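Local coordinates for anthranilate-CoA ligase (Stigmatella aurantiaca, PDB 4WV3), which is an AMP-binding enzyme of the ANL superfamily, built from a large N-terminal domain and a smaller C-terminal domain, at residues K53-R58 with H133-G138; V57-C62 with E160-H165; V74-G79 with L146-W151. One frame throughout, in Å; residues are numbered along the deposited sequence.

Contact 1 of 3, residues K53-R58 with H133-G138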
# COMPACT_ATOMS: atom_id res chain seq x y z
N LYS A 53 1.38 25.14 -15.75
CA LYS A 53 1.96 26.48 -15.72
C LYS A 53 0.93 27.51 -16.17
O LYS A 53 0.89 28.63 -15.66
CB LYS A 53 3.20 26.56 -16.60
CG LYS A 53 4.31 25.61 -16.20
CD LYS A 53 5.52 25.74 -17.12
CE LYS A 53 6.34 26.98 -16.79
NZ LYS A 53 7.00 26.86 -15.46
N GLY A 54 0.10 27.12 -17.13
CA GLY A 54 -0.96 27.98 -17.62
C GLY A 54 -2.01 28.22 -16.56
O GLY A 54 -2.69 29.25 -16.57
N LEU A 55 -2.13 27.27 -15.64
CA LEU A 55 -3.06 27.41 -14.52
C LEU A 55 -2.38 28.09 -13.33
O LEU A 55 -2.99 28.26 -12.27
CB LEU A 55 -3.61 26.04 -14.11
CG LEU A 55 -4.41 25.29 -15.18
CD1 LEU A 55 -5.00 24.00 -14.62
CD2 LEU A 55 -5.50 26.17 -15.77
N GLY A 56 -1.12 28.46 -13.51
CA GLY A 56 -0.39 29.21 -12.51
C GLY A 56 0.28 28.36 -11.43
O GLY A 56 0.71 28.89 -10.41
N VAL A 57 0.36 27.06 -11.67
CA VAL A 57 0.99 26.15 -10.71
C VAL A 57 2.49 26.42 -10.61
O VAL A 57 3.17 26.57 -11.63
CB VAL A 57 0.75 24.67 -11.09
CG1 VAL A 57 1.46 23.75 -10.11
CG2 VAL A 57 -0.74 24.37 -11.12
N ARG A 58 2.99 26.50 -9.39
CA ARG A 58 4.40 26.79 -9.16
C ARG A 58 5.11 25.70 -8.37
O ARG A 58 4.48 24.77 -7.87
CB ARG A 58 4.56 28.13 -8.44
CG ARG A 58 4.05 29.33 -9.22
CD ARG A 58 4.29 30.61 -8.45
NE ARG A 58 3.81 31.78 -9.16
CZ ARG A 58 3.89 33.02 -8.70
NH1 ARG A 58 4.42 33.25 -7.51
NH2 ARG A 58 3.42 34.04 -9.42
N HIS A 133 -9.02 25.65 -10.45
CA HIS A 133 -9.21 24.91 -11.69
C HIS A 133 -9.40 23.42 -11.46
O HIS A 133 -8.59 22.77 -10.81
CB HIS A 133 -8.03 25.15 -12.63
CG HIS A 133 -7.76 26.60 -12.91
ND1 HIS A 133 -6.67 27.26 -12.41
CD2 HIS A 133 -8.46 27.51 -13.64
CE1 HIS A 133 -6.69 28.52 -12.81
NE2 HIS A 133 -7.77 28.70 -13.56
N ILE A 134 -10.48 22.88 -12.02
CA ILE A 134 -10.74 21.45 -11.96
C ILE A 134 -10.65 20.83 -13.35
O ILE A 134 -11.48 21.11 -14.22
CB ILE A 134 -12.13 21.15 -11.36
CG1 ILE A 134 -12.20 21.65 -9.92
CG2 ILE A 134 -12.42 19.66 -11.43
CD1 ILE A 134 -13.52 21.38 -9.24
N VAL A 135 -9.64 20.00 -13.57
CA VAL A 135 -9.47 19.31 -14.84
C VAL A 135 -10.07 17.91 -14.77
O VAL A 135 -9.74 17.13 -13.87
CB VAL A 135 -7.99 19.21 -15.24
CG1 VAL A 135 -7.84 18.43 -16.54
CG2 VAL A 135 -7.38 20.59 -15.37
N VAL A 136 -10.95 17.59 -15.71
CA VAL A 136 -11.70 16.35 -15.66
C VAL A 136 -11.24 15.32 -16.68
O VAL A 136 -11.12 15.61 -17.87
CB VAL A 136 -13.21 16.60 -15.84
CG1 VAL A 136 -13.98 15.29 -15.81
CG2 VAL A 136 -13.72 17.55 -14.77
N ILE A 137 -10.96 14.10 -16.20
CA ILE A 137 -10.60 12.99 -17.07
C ILE A 137 -11.84 12.16 -17.39
O ILE A 137 -12.55 11.72 -16.48
CB ILE A 137 -9.56 12.08 -16.41
CG1 ILE A 137 -8.32 12.88 -16.00
CG2 ILE A 137 -9.19 10.94 -17.33
CD1 ILE A 137 -7.36 12.11 -15.13
N GLY A 138 -12.08 11.93 -18.68
CA GLY A 138 -13.22 11.16 -19.13
C GLY A 138 -13.94 11.80 -20.30
O GLY A 138 -14.20 11.15 -21.32

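Contact 2 of 3, residues V57-C62 with E160-H165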
# COMPACT_ATOMS: atom_id res chain seq x y z
N VAL A 57 0.36 27.06 -11.67
CA VAL A 57 0.99 26.15 -10.71
C VAL A 57 2.49 26.42 -10.61
O VAL A 57 3.17 26.57 -11.63
CB VAL A 57 0.75 24.67 -11.09
CG1 VAL A 57 1.46 23.75 -10.11
CG2 VAL A 57 -0.74 24.37 -11.12
N ARG A 58 2.99 26.50 -9.39
CA ARG A 58 4.40 26.79 -9.16
C ARG A 58 5.11 25.70 -8.37
O ARG A 58 4.48 24.77 -7.87
CB ARG A 58 4.56 28.13 -8.44
CG ARG A 58 4.05 29.33 -9.22
CD ARG A 58 4.29 30.61 -8.45
NE ARG A 58 3.81 31.78 -9.16
CZ ARG A 58 3.89 33.02 -8.70
NH1 ARG A 58 4.42 33.25 -7.51
NH2 ARG A 58 3.42 34.04 -9.42
N PHE A 59 6.43 25.84 -8.26
CA PHE A 59 7.26 24.95 -7.47
C PHE A 59 6.79 24.94 -6.02
O PHE A 59 6.62 26.00 -5.41
CB PHE A 59 8.72 25.41 -7.55
CG PHE A 59 9.71 24.46 -6.94
CD1 PHE A 59 10.44 23.61 -7.75
CD2 PHE A 59 9.92 24.42 -5.57
CE1 PHE A 59 11.36 22.73 -7.20
CE2 PHE A 59 10.83 23.55 -5.02
CZ PHE A 59 11.55 22.70 -5.83
N GLY A 60 6.59 23.75 -5.46
CA GLY A 60 6.23 23.62 -4.06
C GLY A 60 4.74 23.65 -3.79
O GLY A 60 4.32 23.58 -2.63
N GLU A 61 3.94 23.77 -4.84
CA GLU A 61 2.49 23.78 -4.69
C GLU A 61 1.88 22.39 -4.88
O GLU A 61 2.37 21.60 -5.69
CB GLU A 61 1.85 24.77 -5.67
CG GLU A 61 2.12 26.23 -5.34
CD GLU A 61 1.47 27.18 -6.33
OE1 GLU A 61 1.03 26.71 -7.40
OE2 GLU A 61 1.39 28.39 -6.03
N CYS A 62 0.82 22.11 -4.13
CA CYS A 62 0.16 20.81 -4.19
C CYS A 62 -0.86 20.75 -5.31
O CYS A 62 -1.69 21.65 -5.47
CB CYS A 62 -0.51 20.49 -2.86
SG CYS A 62 0.63 20.21 -1.49
N GLU A 160 11.37 21.79 -19.40
CA GLU A 160 12.58 21.73 -18.59
C GLU A 160 12.23 21.35 -17.15
O GLU A 160 11.33 21.94 -16.55
CB GLU A 160 13.33 23.06 -18.61
CG GLU A 160 13.95 23.41 -19.95
CD GLU A 160 15.23 22.64 -20.23
OE1 GLU A 160 15.63 21.82 -19.38
OE2 GLU A 160 15.83 22.86 -21.30
N ALA A 161 12.94 20.37 -16.61
CA ALA A 161 12.72 19.94 -15.24
C ALA A 161 13.11 21.04 -14.26
O ALA A 161 14.10 21.75 -14.48
CB ALA A 161 13.49 18.66 -14.94
N ALA A 162 12.34 21.19 -13.20
CA ALA A 162 12.59 22.23 -12.21
C ALA A 162 13.88 21.96 -11.43
O ALA A 162 14.23 20.80 -11.19
CB ALA A 162 11.41 22.36 -11.25
N GLN A 163 14.57 23.02 -11.05
CA GLN A 163 15.82 22.90 -10.30
C GLN A 163 15.53 22.53 -8.85
O GLN A 163 15.80 23.31 -7.94
CB GLN A 163 16.61 24.21 -10.37
CG GLN A 163 16.84 24.72 -11.78
CD GLN A 163 17.50 26.09 -11.80
OE1 GLN A 163 18.12 26.51 -10.82
NE2 GLN A 163 17.35 26.80 -12.91
N SER A 164 14.98 21.34 -8.65
CA SER A 164 14.59 20.90 -7.32
C SER A 164 15.74 20.25 -6.57
O SER A 164 16.50 19.46 -7.13
CB SER A 164 13.41 19.92 -7.41
OG SER A 164 13.78 18.76 -8.14
N HIS A 165 15.87 20.60 -5.29
CA HIS A 165 16.82 19.93 -4.41
C HIS A 165 16.33 18.50 -4.25
O HIS A 165 15.12 18.25 -4.33
CB HIS A 165 16.85 20.64 -3.06
CG HIS A 165 18.04 20.29 -2.22
ND1 HIS A 165 18.15 19.09 -1.54
CD2 HIS A 165 19.16 20.99 -1.93
CE1 HIS A 165 19.30 19.07 -0.88
NE2 HIS A 165 19.93 20.21 -1.10

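Contact 3 of 3, residues V74-G79 with L146-W151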
# COMPACT_ATOMS: atom_id res chain seq x y z
N VAL A 74 -0.67 8.45 -14.42
CA VAL A 74 0.79 8.46 -14.50
C VAL A 74 1.33 9.74 -15.13
O VAL A 74 2.24 10.37 -14.59
CB VAL A 74 1.32 7.25 -15.29
CG1 VAL A 74 2.82 7.33 -15.43
CG2 VAL A 74 0.91 5.95 -14.60
N THR A 75 0.77 10.13 -16.27
CA THR A 75 1.22 11.33 -16.97
C THR A 75 0.99 12.59 -16.15
O THR A 75 1.78 13.53 -16.20
CB THR A 75 0.56 11.47 -18.36
OG1 THR A 75 -0.87 11.44 -18.21
CG2 THR A 75 0.99 10.34 -19.28
N SER A 76 -0.10 12.60 -15.38
CA SER A 76 -0.38 13.72 -14.49
C SER A 76 0.66 13.76 -13.37
O SER A 76 1.18 14.82 -13.04
CB SER A 76 -1.78 13.61 -13.89
OG SER A 76 -2.78 13.72 -14.90
N PHE A 77 0.96 12.59 -12.81
CA PHE A 77 1.91 12.48 -11.72
C PHE A 77 3.29 13.01 -12.10
O PHE A 77 3.85 13.86 -11.40
CB PHE A 77 2.03 11.02 -11.25
CG PHE A 77 2.98 10.83 -10.10
CD1 PHE A 77 2.55 11.03 -8.80
CD2 PHE A 77 4.29 10.44 -10.32
CE1 PHE A 77 3.42 10.85 -7.73
CE2 PHE A 77 5.16 10.26 -9.27
CZ PHE A 77 4.73 10.47 -7.97
N PHE A 78 3.83 12.52 -13.21
CA PHE A 78 5.15 12.95 -13.65
C PHE A 78 5.14 14.36 -14.23
O PHE A 78 6.18 15.03 -14.27
CB PHE A 78 5.75 11.95 -14.64
CG PHE A 78 6.34 10.74 -13.99
CD1 PHE A 78 7.57 10.80 -13.36
CD2 PHE A 78 5.66 9.53 -13.99
CE1 PHE A 78 8.12 9.69 -12.75
CE2 PHE A 78 6.20 8.41 -13.38
CZ PHE A 78 7.43 8.49 -12.77
N GLY A 79 3.97 14.82 -14.66
CA GLY A 79 3.82 16.19 -15.10
C GLY A 79 3.94 17.15 -13.93
O GLY A 79 4.55 18.21 -14.04
N LEU A 146 -12.46 22.03 -17.50
CA LEU A 146 -11.42 21.70 -18.46
C LEU A 146 -11.34 20.19 -18.61
O LEU A 146 -11.15 19.47 -17.63
CB LEU A 146 -10.07 22.24 -18.01
CG LEU A 146 -9.92 23.76 -17.90
CD1 LEU A 146 -8.53 24.12 -17.40
CD2 LEU A 146 -10.19 24.42 -19.24
N SER A 147 -11.51 19.71 -19.84
CA SER A 147 -11.35 18.29 -20.12
C SER A 147 -9.87 18.00 -20.34
O SER A 147 -9.16 18.81 -20.92
CB SER A 147 -12.16 17.88 -21.34
OG SER A 147 -12.14 16.47 -21.52
N PHE A 148 -9.42 16.84 -19.87
CA PHE A 148 -8.00 16.49 -19.88
C PHE A 148 -7.33 16.60 -21.25
O PHE A 148 -6.31 17.28 -21.39
CB PHE A 148 -7.79 15.08 -19.30
CG PHE A 148 -6.34 14.71 -19.11
CD1 PHE A 148 -5.66 15.12 -17.98
CD2 PHE A 148 -5.68 13.96 -20.06
CE1 PHE A 148 -4.33 14.78 -17.80
CE2 PHE A 148 -4.35 13.61 -19.89
CZ PHE A 148 -3.67 14.03 -18.76
N ASN A 149 -7.91 15.95 -22.25
CA ASN A 149 -7.34 15.95 -23.60
C ASN A 149 -7.27 17.34 -24.23
O ASN A 149 -6.27 17.70 -24.86
CB ASN A 149 -8.10 14.99 -24.51
CG ASN A 149 -7.76 13.54 -24.24
OD1 ASN A 149 -6.69 13.23 -23.71
ND2 ASN A 149 -8.67 12.64 -24.60
N ASP A 150 -8.34 18.12 -24.07
CA ASP A 150 -8.38 19.48 -24.61
C ASP A 150 -7.42 20.39 -23.85
O ASP A 150 -6.96 21.40 -24.38
CB ASP A 150 -9.81 20.04 -24.52
CG ASP A 150 -10.82 19.18 -25.26
OD1 ASP A 150 -10.44 18.56 -26.27
OD2 ASP A 150 -11.99 19.13 -24.82
N TRP A 151 -7.13 20.01 -22.62
CA TRP A 151 -6.29 20.81 -21.73
C TRP A 151 -4.81 20.68 -22.08
O TRP A 151 -4.04 21.63 -21.94
CB TRP A 151 -6.55 20.39 -20.28
CG TRP A 151 -5.73 21.10 -19.25
CD1 TRP A 151 -5.61 22.45 -19.07
CD2 TRP A 151 -4.94 20.49 -18.23
NE1 TRP A 151 -4.78 22.71 -18.01
CE2 TRP A 151 -4.36 21.52 -17.47
CE3 TRP A 151 -4.66 19.16 -17.88
CZ2 TRP A 151 -3.51 21.28 -16.40
CZ3 TRP A 151 -3.82 18.92 -16.81
CH2 TRP A 151 -3.25 19.97 -16.08

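Contact 1 of 3, residues K53-R58 with H133-G138
L55 sets its CD2 methyl over the face of the H133 imidazole. CD2 stands 3.7 Å from the centroid of the H133 ring and only 11° off the ring normal, a CH-pi contact. The rest of the leucine follows the same ring: its CB lies 3.7 Å from H133 ND1, and CD1 reaches past the ring to H133 CB at 3.8 Å. That second methyl also approaches V135, with L55 CD1 4.2 Å from V135 CG2. CG of L55 lies beside the backbone N (chi1 -61°), which sets it toward the strand. The CB atoms of H133 and V135 are directed toward L55, whereas the CB of I134 points away, and its side chain packs on R125, Y145 and V113.

Behind L55 the chain turns sharply. Helix 38-54 ends in a Schellman motif, with G56 at positive phi and its N bonded to K53 O at 2.9 Å. L55 O is held by R109 NH2, and the backbone of R109 also bonds to H133, so one residue ties the helix end to the strand. The arrangement is that of an alpha/beta layer, in which the turn closing a helix packs on a parallel sheet, here at strand 133-137.

Contact 2 of 3, residues V57-C62 with E160-H165
The hydroxyl OG of S164 is tied to Y10 O and, more weakly, to N11 ND2, while the CB that carries it abuts the ring of F59. OG sits between the backbone N and the carbonyl carbon (chi1 62°), and CB, with CA behind it, meets the ring. S164 CB is 3.5 Å from F59 CE1, and A162 CB is 3.8 Å from F59 CD1; both come in at the ring edge, near its plane. One edge of the phenyl thus faces the two residues that flank Q163, the centre of an inverse gamma turn.

F59 occupies the second position of a type II beta turn from R58 to E61, with G60 at positive phi in the third. This turn joins helix 38-54 to strand 62-66 of the five-stranded parallel sheet. The turn is closed by the hydrogen bond from E61 N to R58 O at 3.2 Å. A second link runs the other way, R58 N to E61 OE1 at 2.8 Å, with an N-H...O angle of 158° and the donor well above the carboxylate plane. Backbone hydrogen bonds between G60 and G84 and between E61 and I86 fix the turn on the chain that follows helix 71-83, and A162 bonds to K82 near the end of that helix.

Contact 3 of 3, residues V74-G79 with L146-W151
S76 and F148 have the nearest CA atoms of the two segments, 9.7 Å apart, a spacing bridged by side chains alone. V74-G79 is a middle part of helix 71-83, regular enough that F78 N bonds to V74 O and G79 N to T75 O, both at 3.0 Å. L146-W151 instead changes character half-way. L146 and S147 form the outermost strand of a parallel sheet in the N-terminal part of this alpha/beta fold, and the chain then runs straight into the short helix 148-152. S147 takes the N-cap position but makes no capping bond with its side chain, and W151 N reaches back only weakly to S147 O and F148 O.

F148 carries the contact. Its CG is anti to the backbone N (chi1 -173°), which sends the ring out from the first turn of its helix to the hydroxyl-bearing side of helix 71-83. There the far end of the ring, CE1 and CZ, meets the side chains of T75 and S76. The two hydroxyls next to the ring have polar partners elsewhere: S76 OG bonds to E72 O, one turn back in the same helix, and T75 OG1 is held by A71 O and by E44 OE2 of helix 38-54. Their polarity is thus met beside a hydrophobic ring in a buried place. E44 and V48 also touch F148, as does I137 of the neighbouring strand, and the phenyl fills the junction of two helices and the sheet. W151, one turn on, packs on A51 and L52 of helix 38-54. Elsewhere on helix 71-83, V74 and F78 meet helix 221-234. S76 OG lies 3.5 Å from F148 CE1, and T75 OG1 is 3.9 Å from F148 CZ.

Overall arrangement
Contacts 1 and 3 are close neighbours, their centres about 8 Å apart, and they share a sheet. V136 N to L146 O (2.7 Å) joins strands 133-137 and 146-147 by a probable hydrogen bond, and F148 N, at the start of helix 148-152, probably bonds to V136 O (2.9 Å). The indole of W151 also packs on contact 1, W151 CZ2 standing 3.6 Å from L55 CD1. Contact 2 shares V57 and R58 with contact 1 and lies about 15 Å from it between centres; its centre is about 17 Å from that of contact 3, which it does not touch. None of these segments supplies residues to the pocket of 5'-o-[(s)-[(2-aminobenzoyl)oxy](hydroxy)phosphoryl]adenosine, whose lining begins at residue 175.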